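Local atomic coordinates of serine protease (Nocardiopsis alba, PDB entry 2OUA), a protein that probably hydrolyses peptide bonds as a serine endopeptidase of the trypsin-like S1 family, seen here as the protease domain of a longer zymogen, with a sulfonyl fluoride inhibitor bound. Residues S98-S103 and T134-E139; G112-R117 and S130-S135. One frame throughout, in Å; residues are numbered along the deposited sequence.

Interaction 1: S98-S103 and T134-E139. With AES (4-(2-aminoethyl)benzenesulfonyl fluoride), chain E.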
loop_
_atom_site.group_PDB
_atom_site.type_symbol
_atom_site.label_atom_id
_atom_site.label_comp_id
_atom_site.label_asym_id
_atom_site.label_seq_id
_atom_site.Cartn_x
_atom_site.Cartn_y
_atom_site.Cartn_z
ATOM N N SER A 98 9.771 14.935 5.642
ATOM C CA SER A 98 8.668 14.638 6.546
ATOM C C SER A 98 8.771 13.227 7.115
ATOM O O SER A 98 9.345 12.334 6.493
ATOM C CB SER A 98 7.334 14.776 5.810
ATOM O OG SER A 98 6.263 14.252 6.584
ATOM N N GLN A 99 8.224 13.023 8.309
ATOM C CA GLN A 99 8.239 11.691 8.884
ATOM C C GLN A 99 7.148 10.922 8.134
ATOM O O GLN A 99 6.205 11.521 7.613
ATOM C CB GLN A 99 7.908 11.730 10.381
ATOM C CG GLN A 99 8.861 12.582 11.211
ATOM C CD GLN A 99 8.649 12.416 12.706
ATOM O OE1 GLN A 99 7.539 12.584 13.211
ATOM N NE2 GLN A 99 9.717 12.087 13.422
ATOM N N VAL A 100 7.291 9.607 8.060
ATOM C CA VAL A 100 6.301 8.779 7.389
ATOM C C VAL A 100 6.368 7.408 8.049
ATOM O O VAL A 100 7.424 7.006 8.542
ATOM C CB VAL A 100 6.597 8.657 5.864
ATOM C CG1 VAL A 100 7.845 7.815 5.626
ATOM C CG2 VAL A 100 5.391 8.055 5.143
ATOM N N CYS A 101 5.244 6.706 8.097
ATOM C CA CYS A 101 5.228 5.381 8.707
ATOM C C CYS A 101 4.628 4.375 7.746
ATOM O O CYS A 101 3.780 4.717 6.918
ATOM C CB CYS A 101 4.407 5.377 9.999
ATOM S SG CYS A 101 4.975 6.492 11.324
ATOM N N ARG A 102 5.070 3.128 7.877
ATOM C CA ARG A 102 4.602 2.046 7.026
ATOM C C ARG A 102 3.902 0.974 7.850
ATOM O O ARG A 102 4.321 0.661 8.968
ATOM C CB ARG A 102 5.790 1.417 6.284
ATOM C CG ARG A 102 5.423 0.220 5.419
ATOM C CD ARG A 102 6.657 -0.555 4.987
ATOM N NE ARG A 102 7.441 -1.027 6.129
ATOM C CZ ARG A 102 7.010 -1.905 7.032
ATOM N NH1 ARG A 102 5.791 -2.426 6.942
ATOM N NH2 ARG A 102 7.802 -2.257 8.039
ATOM N N SER A 103 2.828 0.418 7.297
ATOM C CA SER A 103 2.094 -0.642 7.972
ATOM C C SER A 103 2.133 -1.869 7.069
ATOM O O SER A 103 1.721 -1.801 5.915
ATOM C CB SER A 103 0.641 -0.223 8.219
ATOM O OG SER A 103 -0.069 -1.262 8.877
ATOM N N THR A 134 12.360 6.011 1.195
ATOM C CA THR A 134 12.238 6.336 2.615
ATOM C C THR A 134 13.259 5.519 3.402
ATOM O O THR A 134 13.816 4.544 2.890
ATOM C CB THR A 134 10.839 6.009 3.178
ATOM O OG1 THR A 134 10.722 4.595 3.364
ATOM C CG2 THR A 134 9.748 6.486 2.226
ATOM N N SER A 135 13.485 5.908 4.651
ATOM C CA SER A 135 14.446 5.220 5.507
ATOM C C SER A 135 13.783 4.126 6.334
ATOM O O SER A 135 14.364 3.625 7.297
ATOM C CB SER A 135 15.111 6.226 6.444
ATOM O OG SER A 135 14.137 6.849 7.263
ATOM N N VAL A 136 12.560 3.764 5.967
ATOM C CA VAL A 136 11.833 2.726 6.689
ATOM C C VAL A 136 12.221 1.346 6.170
ATOM O O VAL A 136 12.510 1.185 4.989
ATOM C CB VAL A 136 10.306 2.906 6.530
ATOM C CG1 VAL A 136 9.565 1.907 7.419
ATOM C CG2 VAL A 136 9.915 4.337 6.883
ATOM N N CYS A 137 12.233 0.356 7.059
ATOM C CA CYS A 137 12.573 -1.021 6.696
ATOM C C CYS A 137 11.295 -1.757 6.301
ATOM O O CYS A 137 10.194 -1.321 6.641
ATOM C CB CYS A 137 13.188 -1.743 7.897
ATOM S SG CYS A 137 11.989 -1.852 9.264
ATOM N N ALA A 138 11.445 -2.876 5.603
ATOM C CA ALA A 138 10.302 -3.688 5.186
ATOM C C ALA A 138 10.774 -5.107 4.878
ATOM O O ALA A 138 11.955 -5.329 4.608
ATOM C CB ALA A 138 9.634 -3.073 3.956
ATOM N N GLU A 139 9.854 -6.064 4.926
ATOM C CA GLU A 139 10.186 -7.458 4.644
ATOM C C GLU A 139 9.088 -8.114 3.809
ATOM O O GLU A 139 7.949 -7.647 3.793
ATOM C CB GLU A 139 10.387 -8.223 5.962
ATOM C CG GLU A 139 11.699 -7.887 6.675
ATOM C CD GLU A 139 11.803 -8.506 8.064
ATOM O OE1 GLU A 139 11.291 -9.627 8.264
ATOM O OE2 GLU A 139 12.412 -7.876 8.956
HETATM C C3 AES E . 10.678 -8.033 -0.967
HETATM C C2 AES E . 9.472 -7.338 -0.913
HETATM C C1 AES E . 9.288 -6.338 0.040
HETATM S S AES E . 7.794 -5.429 0.078
HETATM O O1S AES E . 7.551 -4.930 1.471
HETATM O O2S AES E . 7.896 -4.258 -0.854
HETATM C C6 AES E . 10.308 -6.040 0.940
HETATM C C5 AES E . 11.510 -6.736 0.886
HETATM C C4 AES E . 11.697 -7.734 -0.071
HETATM C C7 AES E . 13.025 -8.492 -0.144
HETATM C C8 AES E . 14.193 -7.567 -0.495
HETATM N N8 AES E . 13.956 -6.932 -1.800
#
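Arg102 reaches from the strand beginning at Gln99 to the backbone carbonyl of Cys137, in the loop leading to the predicted catalytic Ser143. The strand belongs to the six-stranded antiparallel barrel that is one half of this chymotrypsin-like fold. This polar end is the tight part of the contact. The guanidinium approaches side-on, with two nitrogens converging on one oxygen: Arg102 NE lies 2.8 Å and Arg102 NH2 2.9 Å from Cys137 O. Both bonds are bent (139° and 132° at the hydrogens), as expected when one oxygen is shared this way. The chain leaves the strand with CG anti to the backbone N, then turns about CG-CD (chi3 58°), bringing NE to the loop. Ala138 CB rests over one face of the guanidinium, 3.7 Å from Arg102 NE; a methyl is small enough to fit there. Thr107 receives a further bond from NH2, and the Asp142 carboxylate makes a weak, long ion pair with NH1, so the charge of this buried arginine is probably compensated in part.

Val136 joins this end to the looser one: its CG1 packs against Arg102 CB and lies 3.8 Å from Arg102 NE, oblique to the guanidinium. Nearer the strand start, side-chain packing prevails. Val100 CG1 lies 4.1 Å from Thr134 CG2, the side chains crossing at about a right angle, and 4.2 Å from Val136 CG2. Branched aliphatic groups suit this interior, where Phe147 also packs on Val100 and Thr134. Gln99 lies at the surface. Ending strand 131-134, Thr134 keeps its methyl in the apolar layer while its hydroxyl bonds to Thr170 O and forms an ST turn, Thr134 OG1 accepting from Val136 N at 3.3 Å. The loop borders the inhibitor pocket: Ala138 CB stands 3.7 Å from O1S of the bound sulfonyl group.

Interaction 2: G112-R117 and S130-S135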
loop_
_atom_site.group_PDB
_atom_site.type_symbol
_atom_site.label_atom_id
_atom_site.label_comp_id
_atom_site.label_asym_id
_atom_site.label_seq_id
_atom_site.Cartn_x
_atom_site.Cartn_y
_atom_site.Cartn_z
ATOM N N GLY A 112 9.914 6.350 9.503
ATOM C CA GLY A 112 11.169 6.894 9.040
ATOM C C GLY A 112 10.965 8.249 8.404
ATOM O O GLY A 112 10.055 8.994 8.785
ATOM N N THR A 113 11.798 8.552 7.412
ATOM C CA THR A 113 11.758 9.833 6.718
ATOM C C THR A 113 11.605 9.696 5.206
ATOM O O THR A 113 12.142 8.768 4.607
ATOM C CB THR A 113 13.064 10.618 6.993
ATOM O OG1 THR A 113 13.204 10.830 8.402
ATOM C CG2 THR A 113 13.059 11.950 6.275
ATOM N N ILE A 114 10.861 10.618 4.598
ATOM C CA ILE A 114 10.692 10.622 3.149
ATOM C C ILE A 114 11.981 11.271 2.647
ATOM O O ILE A 114 12.228 12.456 2.894
ATOM C CB ILE A 114 9.473 11.464 2.719
ATOM C CG1 ILE A 114 8.187 10.798 3.225
ATOM C CG2 ILE A 114 9.432 11.597 1.197
ATOM C CD1 ILE A 114 6.918 11.601 2.949
ATOM N N GLN A 115 12.798 10.492 1.945
ATOM C CA GLN A 115 14.095 10.972 1.476
ATOM C C GLN A 115 14.167 11.578 0.082
ATOM O O GLN A 115 14.852 12.581 -0.123
ATOM C CB GLN A 115 15.117 9.836 1.592
ATOM C CG GLN A 115 15.269 9.312 3.018
ATOM C CD GLN A 115 16.252 8.161 3.135
ATOM O OE1 GLN A 115 16.195 7.199 2.370
ATOM N NE2 GLN A 115 17.151 8.245 4.112
ATOM N N ALA A 116 13.476 10.980 -0.880
ATOM C CA ALA A 116 13.512 11.494 -2.239
ATOM C C ALA A 116 12.388 10.914 -3.076
ATOM O O ALA A 116 11.905 9.813 -2.805
ATOM C CB ALA A 116 14.852 11.160 -2.880
ATOM N N ARG A 117 11.974 11.664 -4.091
ATOM C CA ARG A 117 10.920 11.219 -4.989
ATOM C C ARG A 117 11.493 11.012 -6.388
ATOM O O ARG A 117 12.674 11.280 -6.629
ATOM C CB ARG A 117 9.774 12.245 -5.039
ATOM C CG ARG A 117 9.007 12.366 -3.722
ATOM C CD ARG A 117 7.606 12.942 -3.916
ATOM N NE ARG A 117 6.753 12.627 -2.768
ATOM C CZ ARG A 117 6.693 13.346 -1.649
ATOM N NH1 ARG A 117 7.427 14.445 -1.523
ATOM N NH2 ARG A 117 5.924 12.944 -0.642
ATOM N N SER A 130 9.331 6.474 -10.788
ATOM C CA SER A 130 8.474 7.404 -10.048
ATOM C C SER A 130 8.255 7.063 -8.578
ATOM O O SER A 130 7.370 7.633 -7.937
ATOM C CB SER A 130 7.112 7.524 -10.733
ATOM O OG SER A 130 7.248 7.995 -12.057
ATOM N N LEU A 131 9.062 6.156 -8.037
ATOM C CA LEU A 131 8.911 5.763 -6.642
ATOM C C LEU A 131 9.503 6.770 -5.669
ATOM O O LEU A 131 10.313 7.619 -6.041
ATOM C CB LEU A 131 9.549 4.394 -6.402
ATOM C CG LEU A 131 8.992 3.235 -7.231
ATOM C CD1 LEU A 131 9.684 1.954 -6.811
ATOM C CD2 LEU A 131 7.478 3.119 -7.032
ATOM N N THR A 132 9.083 6.664 -4.415
ATOM C CA THR A 132 9.563 7.542 -3.370
ATOM C C THR A 132 10.369 6.720 -2.371
ATOM O O THR A 132 9.898 5.700 -1.865
ATOM C CB THR A 132 8.384 8.229 -2.665
ATOM O OG1 THR A 132 7.681 9.040 -3.618
ATOM C CG2 THR A 132 8.876 9.095 -1.510
ATOM N N ARG A 133 11.589 7.167 -2.102
ATOM C CA ARG A 133 12.482 6.476 -1.180
ATOM C C ARG A 133 12.316 6.952 0.256
ATOM O O ARG A 133 12.148 8.146 0.503
ATOM C CB ARG A 133 13.933 6.676 -1.620
ATOM C CG ARG A 133 14.961 6.007 -0.729
ATOM C CD ARG A 133 16.344 6.078 -1.363
ATOM N NE ARG A 133 16.837 7.446 -1.480
ATOM C CZ ARG A 133 17.608 8.041 -0.576
ATOM N NH1 ARG A 133 17.978 7.384 0.516
ATOM N NH2 ARG A 133 18.009 9.294 -0.760
ATOM N N THR A 134 12.360 6.011 1.195
ATOM C CA THR A 134 12.238 6.336 2.615
ATOM C C THR A 134 13.259 5.519 3.402
ATOM O O THR A 134 13.816 4.544 2.890
ATOM C CB THR A 134 10.839 6.009 3.178
ATOM O OG1 THR A 134 10.722 4.595 3.364
ATOM C CG2 THR A 134 9.748 6.486 2.226
ATOM N N SER A 135 13.485 5.908 4.651
ATOM C CA SER A 135 14.446 5.220 5.507
ATOM C C SER A 135 13.783 4.126 6.334
ATOM O O SER A 135 14.364 3.625 7.297
ATOM C CB SER A 135 15.111 6.226 6.444
ATOM O OG SER A 135 14.137 6.849 7.263
#
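Arg133 O is shared by two successive amides of the facing strand: Gln115 N donates at 2.8 Å, and Ala116 N adds a weak bond at 3.4 Å. Two residues opposite one make a classic beta bulge, which shifts the antiparallel register by one between the Ile114–Thr134 and Ala116–Arg133 pairs. Within the bulge, Arg133 N returns a bond of 2.8 Å to Ala116 O. At the other end Ser135 closes the pairing with both backbone and side chain. With its first torsion at 60°, the hydroxyl is turned back toward Thr113, and Ser135 OG accepts from Thr113 N at 2.9 Å, while Ser135 N donates to Thr113 O. Gly112, which has no side chain, lets the same hydroxyl come close to its CA.

The bulge swings Gln115 toward Arg133, and Gln115 CB sits 3.7 Å above the centre of the Arg133 guanidinium; Ala116, with only a methyl, adds little bulk beside it. On the face bearing Ile114 and Thr134, branched side chains pack the sheet: Ile114 CG2 meets Thr132 CG2 at 3.7 Å. Arg117 runs beside Thr132 in the same direction, Arg117 CG 3.6 Å from Thr132 OG1. Both serve one carboxylate, since Glu174 OE2 forms a salt bridge with Arg117 NE and a hydrogen bond with Thr132 OG1, while Arg117 NH2 bonds to Ala94 O. This shared use of Glu174 probably offsets part of the Arg117 charge and would favour an ionised glutamate.

Interactions 1 and 2 lie on adjoining parts of the same barrel, their centres about 8 Å apart, and share Thr134 and Ser135, where the strand of interaction 2 gives way to the loop of interaction 1. Their first segments are neighbouring strands, joined by probable hydrogen bonds from Gly112 N to Val100 O (2.7 Å) and from Ile114 N to Ser98 O (3.0 Å). The two contacts approach different members of the predicted catalytic triad: the Ala138 side chain is about 7 Å from that of Ser143, and the Leu131 side chain about 5 Å from that of Asp61. Ala138 and Glu139 line the inhibitor pocket, whereas the Leu131 side chain stays about 9 Å from the inhibitor.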